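Local coordinates for protein thiamine-monophosphate kinase (Stenotrophomonas maltophilia, PDB 6XEP) that probably catalyses the ATP-dependent phosphorylation of thiamine monophosphate to thiamine diphosphate, the active form of vitamin B1, at residues 24-30 against 122-126; 152-156 against 234-239; 218-224 against 276-282. All blocks are in the same frame, centred on the assembly; numbering follows the deposited sequence. Where two conformers were deposited one is given.

Contact 1 (24-30 against 122-126); sequences TLERDDI and DIALI. With NA (sodium ion), chain D.
I30 carries the apolar part of the contact with the tip of its longer branch, CD1, which lies 3.5 Å from CB of A124. The same methyl is 3.7 Å from CG2 of I126, bridging two residues of one strand that both turn their CB atoms to this side. With CG1 anti to its own carbonyl carbon and CD1 continuing the extended chain, the I30 side chain reaches outward to the strand. L41 and A39 pack on both isoleucines, and V51 of the second subunit also touches I126.

The backbone of 24-30 makes two successive type I beta turns, T24 to R27 and R27 to I30, between helix 17-24 and strand 30-31. Carbonyl oxygens at the turn ends converge on a sodium ion: T24 O and R27 O each stand 2.4 Å from it, and I30 O 2.3 Å. A water completes the ligands observed. The strand met by this loop, 124-132, is an outermost strand, within this chain, of the four-stranded mixed sheet in the PurM-N-like domain.

Polar contact across the segments rests on R27, whose NH1 is 2.9 Å from D122 O; the N-H...O angle of 117° makes this bond weak. The salt bridge to D29 within the loop is far straighter, 174° at the hydrogen from NE to OD1. D29 meets the guanidinium side-on, OD1 to NE and OD2 to NH2, each oxygen using its syn lone pair and lying only 3° out of the guanidinium plane. I30 CD1 lies over one face, 3.8 Å above the guanidinium plane of R27 and offset toward its rim, while A91 O accepts a further bond from NH2.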
ATOM      1  N   THR A  24      14.900   6.527 -10.189  1.00 18.82           N
ATOM      2  CA  THR A  24      15.081   5.160 -10.670  1.00 18.62           C
ATOM      3  C   THR A  24      16.195   5.052 -11.712  1.00 23.15           C
ATOM      4  O   THR A  24      16.750   3.965 -11.905  1.00 22.53           O
ATOM      5  CB  THR A  24      13.773   4.626 -11.254  1.00 18.77           C
ATOM      6  OG1 THR A  24      13.384   5.439 -12.370  1.00 21.15           O
ATOM      7  CG2 THR A  24      12.673   4.620 -10.199  1.00 16.75           C
ATOM      8  N   LEU A  25      16.541   6.154 -12.392  1.00 22.53           N
ATOM      9  CA  LEU A  25      17.618   6.097 -13.371  1.00 24.28           C
ATOM     10  C   LEU A  25      18.942   5.733 -12.713  1.00 28.28           C
ATOM     11  O   LEU A  25      19.796   5.110 -13.347  1.00 34.66           O
ATOM     12  CB  LEU A  25      17.728   7.439 -14.108  1.00 22.93           C
ATOM     13  CG  LEU A  25      18.595   7.490 -15.367  1.00 41.97           C
ATOM     14  CD1 LEU A  25      18.040   6.570 -16.437  1.00 30.36           C
ATOM     15  CD2 LEU A  25      18.732   8.922 -15.903  1.00 35.78           C
ATOM     16  N   GLU A  26      19.120   6.083 -11.437  1.00 25.81           N
ATOM     17  CA  GLU A  26      20.371   5.836 -10.732  1.00 36.83           C
ATOM     18  C   GLU A  26      20.323   4.589  -9.855  1.00 35.18           C
ATOM     19  O   GLU A  26      21.188   4.422  -8.989  1.00 40.63           O
ATOM     20  CB  GLU A  26      20.749   7.053  -9.878  1.00 37.51           C
ATOM     21  CG  GLU A  26      20.775   8.398 -10.623  1.00 37.26           C
ATOM     22  CD  GLU A  26      21.729   8.429 -11.816  1.00 50.54           C
ATOM     23  OE1 GLU A  26      22.682   7.620 -11.869  1.00 46.13           O
ATOM     24  OE2 GLU A  26      21.522   9.280 -12.714  1.00 53.89           O
ATOM     25  N   ARG A  27      19.331   3.721 -10.047  1.00 29.67           N
ATOM     26  CA  ARG A  27      19.158   2.504  -9.255  1.00 23.39           C
ATOM     27  C   ARG A  27      19.235   1.319 -10.206  1.00 24.81           C
ATOM     28  O   ARG A  27      18.361   1.159 -11.064  1.00 27.47           O
ATOM     29  CB  ARG A  27      17.819   2.531  -8.524  1.00 19.43           C
ATOM     30  CG  ARG A  27      17.765   3.508  -7.369  1.00 23.86           C
ATOM     31  CD  ARG A  27      18.439   2.901  -6.148  1.00 24.86           C
ATOM     32  NE  ARG A  27      17.708   1.732  -5.683  1.00 23.57           N
ATOM     33  CZ  ARG A  27      16.849   1.747  -4.671  1.00 20.82           C
ATOM     34  NH1 ARG A  27      16.608   2.878  -4.008  1.00 19.43           N
ATOM     35  NH2 ARG A  27      16.222   0.631  -4.328  1.00 17.81           N
ATOM     36  N   ASP A  28      20.264   0.478 -10.070  1.00 23.87           N
ATOM     37  CA  ASP A  28      20.393  -0.658 -10.977  0.57 27.45           C
ATOM     38  C   ASP A  28      19.385  -1.770 -10.693  1.00 26.87           C
ATOM     39  O   ASP A  28      19.259  -2.689 -11.510  1.00 30.76           O
ATOM     40  CB  ASP A  28      21.815  -1.226 -10.918  0.57 30.69           C
ATOM     41  CG  ASP A  28      22.859  -0.258 -11.445  0.57 32.76           C
ATOM     42  OD1 ASP A  28      22.492   0.804 -11.995  0.57 30.28           O
ATOM     43  OD2 ASP A  28      24.060  -0.571 -11.305  0.57 41.48           O
ATOM     44  N   ASP A  29      18.669  -1.716  -9.566  1.00 22.83           N
ATOM     45  CA  ASP A  29      17.676  -2.728  -9.207  1.00 23.40           C
ATOM     46  C   ASP A  29      16.261  -2.339  -9.622  1.00 19.88           C
ATOM     47  O   ASP A  29      15.307  -3.043  -9.279  1.00 21.26           O
ATOM     48  CB  ASP A  29      17.698  -2.993  -7.696  1.00 20.68           C
ATOM     49  CG  ASP A  29      17.464  -1.734  -6.885  1.00 20.59           C
ATOM     50  OD1 ASP A  29      18.076  -0.695  -7.218  1.00 23.37           O
ATOM     51  OD2 ASP A  29      16.678  -1.785  -5.921  1.00 22.30           O
ATOM     52  N   ILE A  30      16.100  -1.233 -10.341  1.00 17.53           N
ATOM     53  CA  ILE A  30      14.790  -0.742 -10.749  1.00 17.63           C
ATOM     54  C   ILE A  30      14.842  -0.452 -12.239  1.00 20.46           C
ATOM     55  O   ILE A  30      15.657   0.365 -12.686  1.00 23.76           O
ATOM     56  CB  ILE A  30      14.396   0.528  -9.991  1.00 17.12           C
ATOM     57  CG1 ILE A  30      14.525   0.321  -8.479  1.00 15.06           C
ATOM     58  CG2 ILE A  30      13.003   0.990 -10.414  1.00 16.61           C
ATOM     59  CD1 ILE A  30      14.205   1.533  -7.690  1.00 16.99           C
ATOM     60  N   ASP A 122      17.741   6.255   0.667  1.00 18.24           N
ATOM     61  CA  ASP A 122      17.822   5.511  -0.585  0.41 22.18           C
ATOM     62  C   ASP A 122      16.629   4.577  -0.758  1.00 20.75           C
ATOM     63  O   ASP A 122      16.769   3.435  -1.194  1.00 19.94           O
ATOM     64  CB  ASP A 122      19.138   4.739  -0.681  0.59 24.02           C
ATOM     65  CG  ASP A 122      20.339   5.656  -0.850  0.59 28.89           C
ATOM     66  OD1 ASP A 122      20.178   6.756  -1.412  0.59 33.15           O
ATOM     67  OD2 ASP A 122      21.445   5.277  -0.425  0.59 35.73           O
ATOM     68  N   ILE A 123      15.440   5.060  -0.406  1.00 16.96           N
ATOM     69  CA  ILE A 123      14.220   4.315  -0.704  1.00 15.69           C
ATOM     70  C   ILE A 123      13.556   4.980  -1.904  1.00 17.96           C
ATOM     71  O   ILE A 123      13.437   6.210  -1.960  1.00 16.85           O
ATOM     72  CB  ILE A 123      13.276   4.219   0.513  1.00 15.06           C
ATOM     73  CG1 ILE A 123      12.106   3.273   0.188  1.00 13.50           C
ATOM     74  CG2 ILE A 123      12.746   5.594   0.953  1.00 14.61           C
ATOM     75  CD1 ILE A 123      11.123   2.988   1.377  1.00 12.64           C
ATOM     76  N   ALA A 124      13.183   4.179  -2.895  1.00 14.70           N
ATOM     77  CA  ALA A 124      12.708   4.693  -4.174  1.00 13.05           C
ATOM     78  C   ALA A 124      11.202   4.497  -4.289  1.00 14.42           C
ATOM     79  O   ALA A 124      10.710   3.369  -4.188  1.00 14.55           O
ATOM     80  CB  ALA A 124      13.426   4.003  -5.331  1.00 13.84           C
ATOM     81  N   LEU A 125      10.474   5.596  -4.519  1.00 15.25           N
ATOM     82  CA  LEU A 125       9.060   5.502  -4.872  1.00 12.33           C
ATOM     83  C   LEU A 125       8.949   4.880  -6.261  1.00 14.44           C
ATOM     84  O   LEU A 125       9.510   5.415  -7.218  1.00 15.09           O
ATOM     85  CB  LEU A 125       8.423   6.893  -4.839  1.00 14.59           C
ATOM     86  CG  LEU A 125       6.946   7.026  -5.221  1.00 15.98           C
ATOM     87  CD1 LEU A 125       6.029   6.192  -4.314  1.00 15.24           C
ATOM     88  CD2 LEU A 125       6.540   8.497  -5.141  1.00 17.15           C
ATOM     89  N   ILE A 126       8.251   3.748  -6.394  1.00 13.38           N
ATOM     90  CA  ILE A 126       8.214   3.060  -7.681  1.00 16.00           C
ATOM     91  C   ILE A 126       6.809   2.871  -8.229  1.00 16.39           C
ATOM     92  O   ILE A 126       6.660   2.294  -9.310  1.00 20.58           O
ATOM     93  CB  ILE A 126       8.966   1.707  -7.639  1.00 12.35           C
ATOM     94  CG1 ILE A 126       8.550   0.836  -6.435  1.00 16.98           C
ATOM     95  CG2 ILE A 126      10.498   1.952  -7.639  1.00 14.20           C
ATOM     96  CD1 ILE A 126       7.189   0.188  -6.555  1.00 16.45           C
TER
HETATM   97 NA    NA D 403      17.268   1.919 -13.072  1.00 24.65          NA
HETATM   98  O   HOH W   1      15.481   2.918 -14.988  0.52 24.65           O

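Contact 2 (152-156 against 234-239); sequences RRDRA and HIAARS
Residues D154 and S239 bring the two backbones together, their CA atoms 4.0 Å apart where the loop 152-156 passes the last residues of helix 228-239. Closer to the start of the loop, R153 O receives a CA-H...O contact from I235 CA at 3.4 Å. The meeting ties a loop carrying R153, a predicted ATP-binding residue, to a helix of the PurM-like C-terminal domain, and its charged side is a salt-bridge network of R152, D154 and R238.

S239 OG sits inside the bend of the loop. A156 N donates to S239 OG over 3.0 Å, with an N-H...O angle of 148°. S239 OG also lies 3.0 Å from R153 O. Beside it, the CB methyl of A156 rests on CG2 of I235.

R152 grips D154 side-on, NE to OD1 and NH2 to OD2, the latter at 2.8 Å and met from above the carboxylate plane. D154 then lies across R238, its CB 3.4 Å above one face of that guanidinium, offset toward its rim. The salt bridge from D154 OD2 to R238 NH2 is long; the stronger partner of R238 is D37 of the second subunit, at NE. R152 NH2, which also pairs with D36 of that subunit, meets the edge of the R238 guanidinium at its NH2, the planes 89° apart. R153, extended from CG to NE, runs alongside H234 with guanidinium and imidazole planes only 6° apart, NH1 approaching CD2 of the ring at 3.6 Å. A water joins D154 to R238, giving a proton to D154 OD2 at 2.6 Å and accepting one from R238 NH1.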
ATOM      1  N   ARG A 152      14.031  -8.444  16.160  1.00 15.59           N
ATOM      2  CA  ARG A 152      12.770  -9.010  16.622  1.00 19.57           C
ATOM      3  C   ARG A 152      12.424  -8.443  17.990  1.00 15.80           C
ATOM      4  O   ARG A 152      13.282  -7.906  18.693  1.00 17.70           O
ATOM      5  CB  ARG A 152      12.840 -10.541  16.699  1.00 17.16           C
ATOM      6  CG  ARG A 152      13.013 -11.223  15.343  1.00 17.31           C
ATOM      7  CD  ARG A 152      13.166 -12.719  15.532  1.00 20.71           C
ATOM      8  NE  ARG A 152      12.003 -13.300  16.204  1.00 21.78           N
ATOM      9  CZ  ARG A 152      10.923 -13.768  15.580  1.00 22.40           C
ATOM     10  NH1 ARG A 152      10.833 -13.720  14.255  1.00 28.24           N
ATOM     11  NH2 ARG A 152       9.920 -14.292  16.280  1.00 22.88           N
ATOM     12  N   ARG A 153      11.146  -8.561  18.352  1.00 15.05           N
ATOM     13  CA  ARG A 153      10.655  -8.096  19.646  1.00 18.08           C
ATOM     14  C   ARG A 153      10.713  -9.155  20.736  1.00 19.79           C
ATOM     15  O   ARG A 153      10.518  -8.818  21.912  1.00 18.44           O
ATOM     16  CB  ARG A 153       9.208  -7.617  19.519  1.00 16.99           C
ATOM     17  CG  ARG A 153       8.985  -6.485  18.528  1.00 19.25           C
ATOM     18  CD  ARG A 153       7.501  -6.183  18.370  1.00 20.13           C
ATOM     19  NE  ARG A 153       7.283  -5.043  17.477  1.00 25.83           N
ATOM     20  CZ  ARG A 153       6.102  -4.471  17.276  1.00 34.46           C
ATOM     21  NH1 ARG A 153       5.026  -4.932  17.897  1.00 25.90           N
ATOM     22  NH2 ARG A 153       5.996  -3.431  16.451  1.00 31.89           N
ATOM     23  N   ASP A 154      10.957 -10.419  20.388  1.00 16.10           N
ATOM     24  CA  ASP A 154      10.747 -11.524  21.316  1.00 19.16           C
ATOM     25  C   ASP A 154      12.044 -12.093  21.880  1.00 20.65           C
ATOM     26  O   ASP A 154      12.019 -13.142  22.538  1.00 21.09           O
ATOM     27  CB  ASP A 154       9.926 -12.636  20.641  1.00 18.07           C
ATOM     28  CG  ASP A 154      10.659 -13.294  19.480  1.00 25.71           C
ATOM     29  OD1 ASP A 154      11.614 -12.700  18.955  1.00 22.34           O
ATOM     30  OD2 ASP A 154      10.278 -14.413  19.078  1.00 22.46           O
ATOM     31  N   ARG A 155      13.172 -11.408  21.710  1.00 19.88           N
ATOM     32  CA  ARG A 155      14.448 -12.001  22.085  1.00 19.84           C
ATOM     33  C   ARG A 155      15.177 -11.225  23.177  1.00 19.02           C
ATOM     34  O   ARG A 155      16.386 -11.402  23.348  1.00 19.58           O
ATOM     35  CB  ARG A 155      15.331 -12.162  20.846  1.00 30.56           C
ATOM     36  CG  ARG A 155      14.750 -13.196  19.884  1.00 29.21           C
ATOM     37  CD  ARG A 155      15.687 -13.567  18.761  1.00 45.94           C
ATOM     38  NE  ARG A 155      15.162 -14.699  18.001  1.00 39.47           N
ATOM     39  CZ  ARG A 155      15.467 -14.958  16.732  1.00 49.52           C
ATOM     40  NH1 ARG A 155      16.285 -14.150  16.062  1.00 45.83           N
ATOM     41  NH2 ARG A 155      14.934 -16.014  16.128  1.00 47.40           N
ATOM     42  N   ALA A 156      14.475 -10.401  23.944  1.00 16.28           N
ATOM     43  CA  ALA A 156      15.106  -9.798  25.111  1.00 16.09           C
ATOM     44  C   ALA A 156      15.548 -10.897  26.074  1.00 22.23           C
ATOM     45  O   ALA A 156      14.891 -11.930  26.197  1.00 18.44           O
ATOM     46  CB  ALA A 156      14.141  -8.835  25.800  1.00 15.97           C
ATOM     47  N   HIS A 234       5.393  -4.466  24.233  1.00 13.52           N
ATOM     48  CA  HIS A 234       5.484  -5.541  23.247  1.00 14.97           C
ATOM     49  C   HIS A 234       6.755  -6.367  23.439  1.00 14.16           C
ATOM     50  O   HIS A 234       6.723  -7.594  23.316  1.00 18.02           O
ATOM     51  CB  HIS A 234       5.451  -4.980  21.822  1.00 16.51           C
ATOM     52  CG  HIS A 234       4.217  -4.205  21.503  1.00 20.23           C
ATOM     53  ND1 HIS A 234       2.969  -4.579  21.947  1.00 25.95           N
ATOM     54  CD2 HIS A 234       4.040  -3.071  20.782  1.00 24.30           C
ATOM     55  CE1 HIS A 234       2.073  -3.706  21.516  1.00 26.72           C
ATOM     56  NE2 HIS A 234       2.697  -2.783  20.804  1.00 25.45           N
ATOM     57  N   ILE A 235       7.888  -5.723  23.737  1.00 13.52           N
ATOM     58  CA  ILE A 235       9.099  -6.509  23.992  1.00 13.73           C
ATOM     59  C   ILE A 235       8.910  -7.408  25.213  1.00 18.13           C
ATOM     60  O   ILE A 235       9.257  -8.595  25.199  1.00 12.82           O
ATOM     61  CB  ILE A 235      10.330  -5.598  24.160  1.00 12.92           C
ATOM     62  CG1 ILE A 235      10.676  -4.915  22.835  1.00 17.11           C
ATOM     63  CG2 ILE A 235      11.540  -6.424  24.611  1.00 12.61           C
ATOM     64  CD1 ILE A 235      11.965  -4.099  22.898  1.00 16.16           C
ATOM     65  N   ALA A 236       8.366  -6.849  26.291  1.00 13.18           N
ATOM     66  CA  ALA A 236       8.212  -7.616  27.522  1.00 15.97           C
ATOM     67  C   ALA A 236       7.304  -8.821  27.301  1.00 15.46           C
ATOM     68  O   ALA A 236       7.617  -9.948  27.720  1.00 14.88           O
ATOM     69  CB  ALA A 236       7.645  -6.704  28.613  1.00 14.74           C
ATOM     70  N   ALA A 237       6.165  -8.596  26.642  1.00 14.89           N
ATOM     71  CA  ALA A 237       5.209  -9.673  26.411  1.00 17.89           C
ATOM     72  C   ALA A 237       5.777 -10.726  25.462  1.00 16.31           C
ATOM     73  O   ALA A 237       5.768 -11.919  25.766  1.00 16.03           O
ATOM     74  CB  ALA A 237       3.903  -9.094  25.864  1.00 19.90           C
ATOM     75  N   ARG A 238       6.313 -10.297  24.315  1.00 16.52           N
ATOM     76  CA  ARG A 238       6.803 -11.263  23.340  1.00 13.35           C
ATOM     77  C   ARG A 238       8.014 -12.030  23.856  1.00 14.85           C
ATOM     78  O   ARG A 238       8.176 -13.210  23.527  1.00 17.18           O
ATOM     79  CB  ARG A 238       7.124 -10.536  22.021  1.00 18.72           C
ATOM     80  CG  ARG A 238       5.897  -9.853  21.412  1.00 20.56           C
ATOM     81  CD  ARG A 238       5.122 -10.791  20.498  1.00 28.15           C
ATOM     82  NE  ARG A 238       5.913 -11.024  19.294  1.00 31.63           N
ATOM     83  CZ  ARG A 238       6.538 -12.163  19.021  1.00 32.73           C
ATOM     84  NH1 ARG A 238       6.427 -13.190  19.846  1.00 36.58           N
ATOM     85  NH2 ARG A 238       7.263 -12.279  17.916  1.00 31.03           N
ATOM     86  N   SER A 239       8.857 -11.402  24.684  1.00 14.90           N
ATOM     87  CA  SER A 239      10.039 -12.058  25.229  1.00 15.29           C
ATOM     88  C   SER A 239       9.765 -12.813  26.531  1.00 15.75           C
ATOM     89  O   SER A 239      10.662 -13.503  27.014  1.00 16.05           O
ATOM     90  CB  SER A 239      11.168 -11.032  25.469  1.00 13.32           C
ATOM     91  OG  SER A 239      11.522 -10.338  24.263  1.00 16.14           O
TER
HETATM   92  O   HOH W   2       8.113 -15.665  19.729  1.00 29.37           O
HETATM   93  O   HOH W   3      13.196 -14.095  26.819  1.00 24.27           O

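Contact 3 (218-224 against 276-282); sequences AHAAVDV and YELCFTA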
ATOM      1  N   ALA A 218      22.416  -5.613  19.616  1.00 20.92           N
ATOM      2  CA  ALA A 218      21.205  -5.679  20.418  1.00 20.67           C
ATOM      3  C   ALA A 218      20.591  -7.071  20.360  1.00 20.90           C
ATOM      4  O   ALA A 218      20.900  -7.872  19.479  1.00 24.04           O
ATOM      5  CB  ALA A 218      20.177  -4.646  19.941  1.00 21.58           C
ATOM      6  N   HIS A 219      19.712  -7.345  21.317  1.00 18.58           N
ATOM      7  CA  HIS A 219      18.962  -8.595  21.372  1.00 18.05           C
ATOM      8  C   HIS A 219      17.546  -8.461  20.844  1.00 22.60           C
ATOM      9  O   HIS A 219      17.039  -9.380  20.187  1.00 24.54           O
ATOM     10  CB  HIS A 219      18.904  -9.107  22.814  1.00 15.41           C
ATOM     11  CG  HIS A 219      20.191  -9.692  23.304  1.00 17.48           C
ATOM     12  ND1 HIS A 219      20.503  -9.785  24.644  1.00 18.93           N
ATOM     13  CD2 HIS A 219      21.231 -10.243  22.638  1.00 20.29           C
ATOM     14  CE1 HIS A 219      21.692 -10.347  24.780  1.00 20.23           C
ATOM     15  NE2 HIS A 219      22.150 -10.648  23.579  1.00 22.81           N
ATOM     16  N   ALA A 220      16.886  -7.348  21.151  1.00 21.74           N
ATOM     17  CA  ALA A 220      15.506  -7.113  20.752  1.00 15.31           C
ATOM     18  C   ALA A 220      15.328  -5.623  20.519  1.00 14.48           C
ATOM     19  O   ALA A 220      16.057  -4.801  21.079  1.00 17.07           O
ATOM     20  CB  ALA A 220      14.522  -7.617  21.812  1.00 20.07           C
ATOM     21  N   ALA A 221      14.351  -5.278  19.688  1.00 12.63           N
ATOM     22  CA  ALA A 221      14.106  -3.875  19.390  1.00 12.83           C
ATOM     23  C   ALA A 221      12.643  -3.675  19.023  1.00 14.08           C
ATOM     24  O   ALA A 221      11.958  -4.598  18.584  1.00 12.70           O
ATOM     25  CB  ALA A 221      15.007  -3.379  18.238  1.00 14.61           C
ATOM     26  N   VAL A 222      12.186  -2.433  19.171  1.00 13.39           N
ATOM     27  CA  VAL A 222      10.836  -2.043  18.788  1.00 14.28           C
ATOM     28  C   VAL A 222      10.895  -0.559  18.478  1.00 15.05           C
ATOM     29  O   VAL A 222      11.723   0.161  19.031  1.00 14.25           O
ATOM     30  CB  VAL A 222       9.824  -2.370  19.920  1.00 14.42           C
ATOM     31  CG1 VAL A 222      10.124  -1.544  21.183  1.00 16.31           C
ATOM     32  CG2 VAL A 222       8.405  -2.126  19.462  1.00 21.07           C
ATOM     33  N   ASP A 223      10.029  -0.086  17.583  1.00 14.55           N
ATOM     34  CA  ASP A 223       9.990   1.357  17.435  1.00 18.95           C
ATOM     35  C   ASP A 223       8.920   1.944  18.347  1.00 16.04           C
ATOM     36  O   ASP A 223       7.911   1.298  18.663  1.00 18.04           O
ATOM     37  CB  ASP A 223       9.847   1.801  15.972  1.00 21.63           C
ATOM     38  CG  ASP A 223       8.456   1.728  15.446  1.00 26.89           C
ATOM     39  OD1 ASP A 223       7.722   0.793  15.829  1.00 25.14           O
ATOM     40  OD2 ASP A 223       8.127   2.611  14.588  1.00 27.16           O
ATOM     41  N   VAL A 224       9.212   3.127  18.864  1.00 13.34           N
ATOM     42  CA  VAL A 224       8.371   3.785  19.855  1.00 11.82           C
ATOM     43  C   VAL A 224       7.487   4.763  19.097  1.00 14.70           C
ATOM     44  O   VAL A 224       7.929   5.845  18.701  1.00 12.95           O
ATOM     45  CB  VAL A 224       9.192   4.494  20.932  1.00 14.11           C
ATOM     46  CG1 VAL A 224       8.240   5.052  22.004  1.00 16.86           C
ATOM     47  CG2 VAL A 224      10.179   3.519  21.545  1.00 14.10           C
ATOM     48  N   TYR A 276       8.690   7.962  17.177  1.00 13.86           N
ATOM     49  CA  TYR A 276       9.427   7.270  16.117  1.00 12.24           C
ATOM     50  C   TYR A 276      10.915   7.183  16.465  1.00 14.02           C
ATOM     51  O   TYR A 276      11.798   7.380  15.630  1.00 13.58           O
ATOM     52  CB  TYR A 276       9.148   7.918  14.740  1.00 13.68           C
ATOM     53  CG  TYR A 276       7.672   7.743  14.438  1.00 13.63           C
ATOM     54  CD1 TYR A 276       7.167   6.483  14.170  1.00 16.86           C
ATOM     55  CD2 TYR A 276       6.771   8.815  14.512  1.00 17.70           C
ATOM     56  CE1 TYR A 276       5.807   6.279  13.926  1.00 21.67           C
ATOM     57  CE2 TYR A 276       5.403   8.620  14.268  1.00 19.57           C
ATOM     58  CZ  TYR A 276       4.933   7.348  13.979  1.00 24.05           C
ATOM     59  OH  TYR A 276       3.591   7.102  13.751  1.00 27.25           O
ATOM     60  N   GLU A 277      11.183   6.842  17.723  1.00 13.50           N
ATOM     61  CA  GLU A 277      12.502   6.459  18.204  1.00 13.46           C
ATOM     62  C   GLU A 277      12.579   4.939  18.254  1.00 15.73           C
ATOM     63  O   GLU A 277      11.583   4.255  18.051  1.00 16.50           O
ATOM     64  CB  GLU A 277      12.766   7.079  19.583  1.00 12.07           C
ATOM     65  CG  GLU A 277      12.796   8.606  19.536  1.00 14.68           C
ATOM     66  CD  GLU A 277      14.043   9.177  18.831  1.00 12.89           C
ATOM     67  OE1 GLU A 277      14.902   8.407  18.327  1.00 13.63           O
ATOM     68  OE2 GLU A 277      14.179  10.422  18.795  1.00 15.29           O
ATOM     69  N   LEU A 278      13.778   4.404  18.492  1.00 12.60           N
ATOM     70  CA  LEU A 278      13.958   2.959  18.619  1.00 12.40           C
ATOM     71  C   LEU A 278      14.285   2.620  20.066  1.00 14.08           C
ATOM     72  O   LEU A 278      15.169   3.240  20.658  1.00 14.93           O
ATOM     73  CB  LEU A 278      15.089   2.450  17.719  1.00 18.66           C
ATOM     74  CG  LEU A 278      14.848   2.395  16.218  1.00 17.46           C
ATOM     75  CD1 LEU A 278      16.029   1.670  15.536  1.00 17.20           C
ATOM     76  CD2 LEU A 278      13.543   1.674  15.929  1.00 23.26           C
ATOM     77  N   CYS A 279      13.588   1.638  20.623  1.00 14.63           N
ATOM     78  CA  CYS A 279      13.893   1.111  21.954  1.00 11.41           C
ATOM     79  C   CYS A 279      14.439  -0.293  21.776  1.00 15.63           C
ATOM     80  O   CYS A 279      13.860  -1.092  21.025  1.00 17.04           O
ATOM     81  CB  CYS A 279      12.643   1.107  22.843  1.00 11.81           C
ATOM     82  SG  CYS A 279      12.889   0.370  24.462  1.00 14.49           S
ATOM     83  N   PHE A 280      15.571  -0.594  22.421  1.00 14.35           N
ATOM     84  CA  PHE A 280      16.160  -1.918  22.249  1.00 12.35           C
ATOM     85  C   PHE A 280      16.760  -2.410  23.554  1.00 14.66           C
ATOM     86  O   PHE A 280      16.946  -1.651  24.508  1.00 15.34           O
ATOM     87  CB  PHE A 280      17.210  -1.944  21.118  1.00 13.87           C
ATOM     88  CG  PHE A 280      18.328  -0.957  21.283  1.00 16.38           C
ATOM     89  CD1 PHE A 280      18.162   0.367  20.911  1.00 17.65           C
ATOM     90  CD2 PHE A 280      19.568  -1.370  21.771  1.00 16.76           C
ATOM     91  CE1 PHE A 280      19.197   1.282  21.032  1.00 15.68           C
ATOM     92  CE2 PHE A 280      20.622  -0.466  21.898  1.00 15.93           C
ATOM     93  CZ  PHE A 280      20.431   0.873  21.524  1.00 15.25           C
ATOM     94  N   THR A 281      17.038  -3.710  23.597  1.00 12.00           N
ATOM     95  CA  THR A 281      17.715  -4.305  24.733  1.00 11.81           C
ATOM     96  C   THR A 281      19.032  -4.900  24.250  1.00 17.07           C
ATOM     97  O   THR A 281      19.155  -5.304  23.083  1.00 17.30           O
ATOM     98  CB  THR A 281      16.841  -5.376  25.433  1.00 15.38           C
ATOM     99  OG1 THR A 281      16.971  -6.646  24.777  1.00 15.18           O
ATOM    100  CG2 THR A 281      15.366  -4.954  25.473  1.00 17.74           C
ATOM    101  N   ALA A 282      20.019  -4.903  25.146  1.00 16.07           N
ATOM    102  CA  ALA A 282      21.363  -5.371  24.843  1.00 13.89           C
ATOM    103  C   ALA A 282      21.995  -5.942  26.104  1.00 15.54           C
ATOM    104  O   ALA A 282      21.689  -5.514  27.220  1.00 16.99           O
ATOM    105  CB  ALA A 282      22.256  -4.244  24.292  1.00 15.59           C
TER
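V224 and C279 meet on one face of a two-stranded pairing, V224 CG2 reaching CB of C279 at 3.7 Å. V222, paired directly with C279, sends its CG1 to the same CB, so the cysteine's CB is flanked by two valine methyls. Helix 228-239 covers this face: V222 touches I235, and C279 touches L228 and L232.

The other face carries A221, D223, L278 and F280. L278 brings CD2 alongside its partner, 3.7 Å from CB of D223, while helix 208-214 packs on the leucine through L210 and L214. F280 turns its ring away from the partner strand. CG stands between its backbone N and carbonyl carbon (chi1 56°), and the ring takes up a place beside W163, with the two planes roughly parallel. F280 keeps a side contact at CD2, 3.8 Å from A218 CB, and its CB is 3.1 Å from A220 O.

Polar ends are bound outside the pair. H219 ND1 and T281 OG1 both bond to D160 OD2, and the buried E277 carboxylate goes to S165, R200 and R207. D223 and Y276 run side by side, with D223 OD2 at the ring edge, 4.0 Å from Y276 CD1, and the carboxylate 47° from the ring plane. S81 bonds this OD2.

Backbone bonds fix the antiparallel register: V222 N to C279 O at 2.8 Å and C279 N returning to V222 O at 2.9 Å. At the end, V224 N bonds E277 O at 2.7 Å and V224 O takes a weak bond from Y276 N; with Y276 at positive phi (53°) and both residues facing V224, this is a G1 beta bulge. Strand 220-224, outermost within this chain in the six-stranded sheet of the PurM-like C-terminal domain, carries D223, a predicted magnesium ligand close to D82.

In the fold
Contacts 2 and 3 are neighbours, their centres about 10 Å apart, and they touch where R152 O probably accepts a hydrogen bond from A221 N. Strand 220-224 and helix 228-239, consecutive in the chain, supply one segment to each. Contact 3 is buried and held by strand-to-strand backbone bonds with largely apolar faces; contact 2 is partly buried and rich in arginine and carboxylate, with the second subunit adding charges. Contact 1 stands apart, its nearest atoms about 14 Å from those of contact 3. Mostly buried yet peripheral, its centre 21 Å from the chain's centre against 12 Å for contact 3, it combines isoleucine packing with two sodium-bound turns.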